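Local coordinates for Serpin48 (Tenebrio molitor, PDB 3OZQ), which inhibits the serine protease SPE specifically, as a serpin of insect innate immunity, at residues L268-F279 / I313-E323. Numbering follows the deposited sequence.
Sequences LPKFKIESTVDF and IVQKSFIDVSE
From Phe271 to Asp278 the chain runs antiparallel to 314-321, the axes of strands 271-278 and 313-321 running at 167° to each other, 4.5 Å apart at their closest, and paired N-H and C=O groups join Phe271 with Val321, Ile273 with Ile319, Ser275 with Ser317 and Val277 with Gln315. The bond from Val321 N to Phe271 O is short at 2.7 Å, while its return, Phe271 N to Val321 O, is weak. At the other end Phe279 N, at the start of helix 279-286, still reaches Ile313 O (2.9 Å). Here a water donates a hydrogen bond to Asp278 OD1 and accepts one from Ile313 N, and the same carboxylate oxygen caps Lys281 N in that helix.

On the buried face, Val321 CG2 sits over the Phe271 ring, off-centre toward the rim, 3.4 Å from CZ: a CH-pi contact. The ring gets there because CG is tucked between the backbone N and the carbonyl carbon (chi1 61°); Phe358 meets the same ring. Further along, Ile319 CG2 rests against Ile273 CB, and the Phe279 ring brings CD2 to within 3.7 Å of Gln315 CB.

The face carrying Lys272, Glu274 and Thr276 is more polar. Lys316, extended beyond CG, lays its methylenes across Thr276 OG1 and carries NZ on to Gln149 O, while Glu274 CG lies 3.5 Å from Phe318 CB. Past the paired strands, Lys270 NZ bridges to Glu323 OE2 (3.0 Å) from above the carboxylate plane, with Glu323 OE1 held by Thr184 OG1.

Strand 310-321 leads into the serpin reactive-centre loop. It is strand 5 of sheet A, paired here with strand 6; in this family the sheet opens on its other side, toward 163-174, and the dense bonding is consistent with strands 5 and 6 staying together.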
loop_
_atom_site.group_PDB
_atom_site.type_symbol
_atom_site.label_atom_id
_atom_site.label_comp_id
_atom_site.label_asym_id
_atom_site.label_seq_id
_atom_site.Cartn_x
_atom_site.Cartn_y
_atom_site.Cartn_z
ATOM N N LEU A 268 -1.660 11.178 -19.153
ATOM C CA LEU A 268 -1.121 10.292 -18.128
ATOM C C LEU A 268 -0.377 9.168 -18.789
ATOM O O LEU A 268 -0.965 8.405 -19.540
ATOM C CB LEU A 268 -2.257 9.699 -17.292
ATOM C CG LEU A 268 -1.824 8.789 -16.136
ATOM C CD1 LEU A 268 -1.245 9.645 -15.027
ATOM C CD2 LEU A 268 -3.011 7.979 -15.646
ATOM N N PRO A 269 0.924 9.052 -18.502
ATOM C CA PRO A 269 1.721 7.928 -18.988
ATOM C C PRO A 269 1.170 6.620 -18.451
ATOM O O PRO A 269 0.629 6.572 -17.330
ATOM C CB PRO A 269 3.099 8.166 -18.355
ATOM C CG PRO A 269 3.101 9.593 -17.914
ATOM C CD PRO A 269 1.680 9.933 -17.598
ATOM N N LYS A 270 1.317 5.544 -19.208
ATOM C CA LYS A 270 1.088 4.256 -18.576
ATOM C C LYS A 270 2.297 3.910 -17.712
ATOM O O LYS A 270 3.419 4.327 -17.990
ATOM C CB LYS A 270 0.754 3.167 -19.595
ATOM C CG LYS A 270 1.770 2.967 -20.696
ATOM C CD LYS A 270 1.242 1.954 -21.694
ATOM C CE LYS A 270 -0.181 2.289 -22.089
ATOM N NZ LYS A 270 -0.860 1.093 -22.659
ATOM N N PHE A 271 2.071 3.190 -16.623
ATOM C CA PHE A 271 3.178 2.845 -15.756
ATOM C C PHE A 271 2.935 1.562 -14.985
ATOM O O PHE A 271 1.804 1.206 -14.669
ATOM C CB PHE A 271 3.571 4.004 -14.820
ATOM C CG PHE A 271 2.476 4.444 -13.864
ATOM C CD1 PHE A 271 1.564 5.425 -14.228
ATOM C CD2 PHE A 271 2.387 3.901 -12.591
ATOM C CE1 PHE A 271 0.574 5.848 -13.348
ATOM C CE2 PHE A 271 1.399 4.326 -11.704
ATOM C CZ PHE A 271 0.488 5.292 -12.085
ATOM N N LYS A 272 4.020 0.854 -14.732
ATOM C CA LYS A 272 3.975 -0.347 -13.926
ATOM C C LYS A 272 5.056 -0.202 -12.882
ATOM O O LYS A 272 6.168 0.241 -13.192
ATOM C CB LYS A 272 4.218 -1.581 -14.796
ATOM C CG LYS A 272 3.880 -2.881 -14.096
ATOM C CD LYS A 272 3.901 -4.059 -15.062
ATOM C CE LYS A 272 4.009 -5.379 -14.313
ATOM N NZ LYS A 272 4.222 -6.537 -15.238
ATOM N N ILE A 273 4.724 -0.531 -11.637
ATOM C CA ILE A 273 5.693 -0.512 -10.553
ATOM C C ILE A 273 5.577 -1.765 -9.689
ATOM O O ILE A 273 4.475 -2.188 -9.340
ATOM C CB ILE A 273 5.505 0.696 -9.613
ATOM C CG1 ILE A 273 5.427 2.011 -10.411
ATOM C CG2 ILE A 273 6.612 0.699 -8.545
ATOM C CD1 ILE A 273 5.007 3.241 -9.567
ATOM N N GLU A 274 6.722 -2.334 -9.339
ATOM C CA GLU A 274 6.798 -3.438 -8.384
ATOM C C GLU A 274 7.726 -3.060 -7.249
ATOM O O GLU A 274 8.862 -2.654 -7.481
ATOM C CB GLU A 274 7.326 -4.706 -9.050
ATOM C CG GLU A 274 6.293 -5.503 -9.820
ATOM C CD GLU A 274 6.602 -7.003 -9.816
ATOM O OE1 GLU A 274 6.718 -7.578 -8.700
ATOM O OE2 GLU A 274 6.739 -7.591 -10.922
ATOM N N SER A 275 7.242 -3.188 -6.017
ATOM C CA SER A 275 8.058 -2.866 -4.856
ATOM C C SER A 275 8.058 -3.971 -3.813
ATOM O O SER A 275 7.077 -4.694 -3.658
ATOM C CB SER A 275 7.605 -1.549 -4.222
ATOM O OG SER A 275 7.795 -0.465 -5.124
ATOM N N THR A 276 9.179 -4.093 -3.108
ATOM C CA THR A 276 9.283 -4.968 -1.957
ATOM C C THR A 276 9.770 -4.085 -0.817
ATOM O O THR A 276 10.796 -3.425 -0.934
ATOM C CB THR A 276 10.254 -6.142 -2.214
ATOM O OG1 THR A 276 9.777 -6.923 -3.318
ATOM C CG2 THR A 276 10.371 -7.026 -0.979
ATOM N N VAL A 277 9.007 -4.034 0.266
ATOM C CA VAL A 277 9.307 -3.122 1.356
ATOM C C VAL A 277 9.576 -3.862 2.678
ATOM O O VAL A 277 8.789 -4.698 3.114
ATOM C CB VAL A 277 8.169 -2.083 1.547
ATOM C CG1 VAL A 277 8.451 -1.173 2.737
ATOM C CG2 VAL A 277 7.965 -1.276 0.271
ATOM N N ASP A 278 10.715 -3.544 3.279
ATOM C CA ASP A 278 11.076 -4.007 4.588
ATOM C C ASP A 278 10.357 -3.114 5.576
ATOM O O ASP A 278 10.797 -2.001 5.836
ATOM C CB ASP A 278 12.575 -3.858 4.794
ATOM C CG ASP A 278 13.019 -4.331 6.166
ATOM O OD1 ASP A 278 12.147 -4.556 7.046
ATOM O OD2 ASP A 278 14.245 -4.498 6.358
ATOM N N PHE A 279 9.253 -3.612 6.112
ATOM C CA PHE A 279 8.460 -2.843 7.072
ATOM C C PHE A 279 9.012 -2.873 8.502
ATOM O O PHE A 279 8.612 -2.063 9.335
ATOM C CB PHE A 279 6.984 -3.256 7.037
ATOM C CG PHE A 279 6.123 -2.325 6.209
ATOM C CD1 PHE A 279 5.567 -1.188 6.783
ATOM C CD2 PHE A 279 5.879 -2.585 4.874
ATOM C CE1 PHE A 279 4.785 -0.300 6.018
ATOM C CE2 PHE A 279 5.097 -1.708 4.100
ATOM C CZ PHE A 279 4.542 -0.573 4.684
ATOM N N ILE A 313 9.359 -8.331 8.419
ATOM C CA ILE A 313 8.067 -7.906 7.902
ATOM C C ILE A 313 8.245 -7.451 6.461
ATOM O O ILE A 313 8.910 -6.465 6.194
ATOM C CB ILE A 313 7.455 -6.739 8.710
ATOM C CG1 ILE A 313 7.483 -7.043 10.209
ATOM C CG2 ILE A 313 6.025 -6.482 8.252
ATOM C CD1 ILE A 313 6.992 -5.860 11.060
ATOM N N VAL A 314 7.655 -8.184 5.538
ATOM C CA VAL A 314 7.949 -7.987 4.138
ATOM C C VAL A 314 6.673 -7.755 3.349
ATOM O O VAL A 314 5.782 -8.610 3.315
ATOM C CB VAL A 314 8.754 -9.192 3.553
ATOM C CG1 VAL A 314 9.152 -8.910 2.103
ATOM C CG2 VAL A 314 9.994 -9.415 4.374
ATOM N N GLN A 315 6.567 -6.568 2.772
ATOM C CA GLN A 315 5.469 -6.273 1.854
ATOM C C GLN A 315 5.938 -6.307 0.418
ATOM O O GLN A 315 6.984 -5.768 0.086
ATOM C CB GLN A 315 4.851 -4.917 2.165
ATOM C CG GLN A 315 3.634 -4.595 1.313
ATOM C CD GLN A 315 3.017 -3.268 1.674
ATOM O OE1 GLN A 315 2.139 -3.203 2.535
ATOM N NE2 GLN A 315 3.465 -2.198 1.017
ATOM N N LYS A 316 5.151 -6.927 -0.441
ATOM C CA LYS A 316 5.404 -6.839 -1.868
ATOM C C LYS A 316 4.112 -6.550 -2.582
ATOM O O LYS A 316 3.080 -7.140 -2.270
ATOM C CB LYS A 316 6.010 -8.138 -2.400
ATOM C CG LYS A 316 6.557 -8.015 -3.809
ATOM C CD LYS A 316 7.413 -9.230 -4.133
ATOM C CE LYS A 316 8.191 -9.017 -5.435
ATOM N NZ LYS A 316 9.207 -10.084 -5.681
ATOM N N SER A 317 4.173 -5.624 -3.533
ATOM C CA SER A 317 2.985 -5.195 -4.264
ATOM C C SER A 317 3.386 -4.662 -5.632
ATOM O O SER A 317 4.549 -4.335 -5.862
ATOM C CB SER A 317 2.235 -4.118 -3.470
ATOM O OG SER A 317 2.948 -2.892 -3.473
ATOM N N PHE A 318 2.417 -4.596 -6.538
ATOM C CA PHE A 318 2.615 -3.961 -7.832
ATOM C C PHE A 318 1.357 -3.232 -8.262
ATOM O O PHE A 318 0.263 -3.450 -7.718
ATOM C CB PHE A 318 2.993 -4.985 -8.899
ATOM C CG PHE A 318 1.869 -5.877 -9.302
ATOM C CD1 PHE A 318 1.544 -6.984 -8.529
ATOM C CD2 PHE A 318 1.142 -5.627 -10.451
ATOM C CE1 PHE A 318 0.503 -7.816 -8.896
ATOM C CE2 PHE A 318 0.098 -6.452 -10.821
ATOM C CZ PHE A 318 -0.219 -7.548 -10.045
ATOM N N ILE A 319 1.538 -2.351 -9.232
ATOM C CA ILE A 319 0.441 -1.649 -9.870
ATOM C C ILE A 319 0.759 -1.553 -11.355
ATOM O O ILE A 319 1.920 -1.377 -11.759
ATOM C CB ILE A 319 0.256 -0.241 -9.309
ATOM C CG1 ILE A 319 -1.021 0.396 -9.887
ATOM C CG2 ILE A 319 1.485 0.608 -9.639
ATOM C CD1 ILE A 319 -1.368 1.745 -9.285
ATOM N N ASP A 320 -0.271 -1.712 -12.166
ATOM C CA ASP A 320 -0.088 -1.696 -13.600
ATOM C C ASP A 320 -1.181 -0.807 -14.171
ATOM O O ASP A 320 -2.359 -1.170 -14.173
ATOM C CB ASP A 320 -0.148 -3.120 -14.156
ATOM C CG ASP A 320 0.344 -3.204 -15.590
ATOM O OD1 ASP A 320 0.590 -4.335 -16.068
ATOM O OD2 ASP A 320 0.489 -2.138 -16.237
ATOM N N VAL A 321 -0.792 0.385 -14.612
ATOM C CA VAL A 321 -1.772 1.391 -14.990
ATOM C C VAL A 321 -1.861 1.492 -16.494
ATOM O O VAL A 321 -0.866 1.735 -17.165
ATOM C CB VAL A 321 -1.444 2.759 -14.379
ATOM C CG1 VAL A 321 -2.341 3.818 -14.958
ATOM C CG2 VAL A 321 -1.613 2.702 -12.862
ATOM N N SER A 322 -3.066 1.294 -17.013
ATOM C CA SER A 322 -3.286 1.266 -18.452
ATOM C C SER A 322 -4.587 1.980 -18.833
ATOM O O SER A 322 -5.196 2.672 -18.011
ATOM C CB SER A 322 -3.307 -0.179 -18.937
ATOM O OG SER A 322 -4.434 -0.842 -18.389
ATOM N N GLU A 323 -5.017 1.806 -20.079
ATOM C CA GLU A 323 -6.178 2.549 -20.580
ATOM C C GLU A 323 -7.511 2.195 -19.905
ATOM O O GLU A 323 -8.350 3.069 -19.705
ATOM C CB GLU A 323 -6.291 2.422 -22.101
ATOM C CG GLU A 323 -5.183 3.139 -22.851
ATOM C CD GLU A 323 -4.044 2.219 -23.260
ATOM O OE1 GLU A 323 -3.371 2.532 -24.265
ATOM O OE2 GLU A 323 -3.813 1.189 -22.586
HETATM O O HOH W 1 11.831 -7.316 7.355
#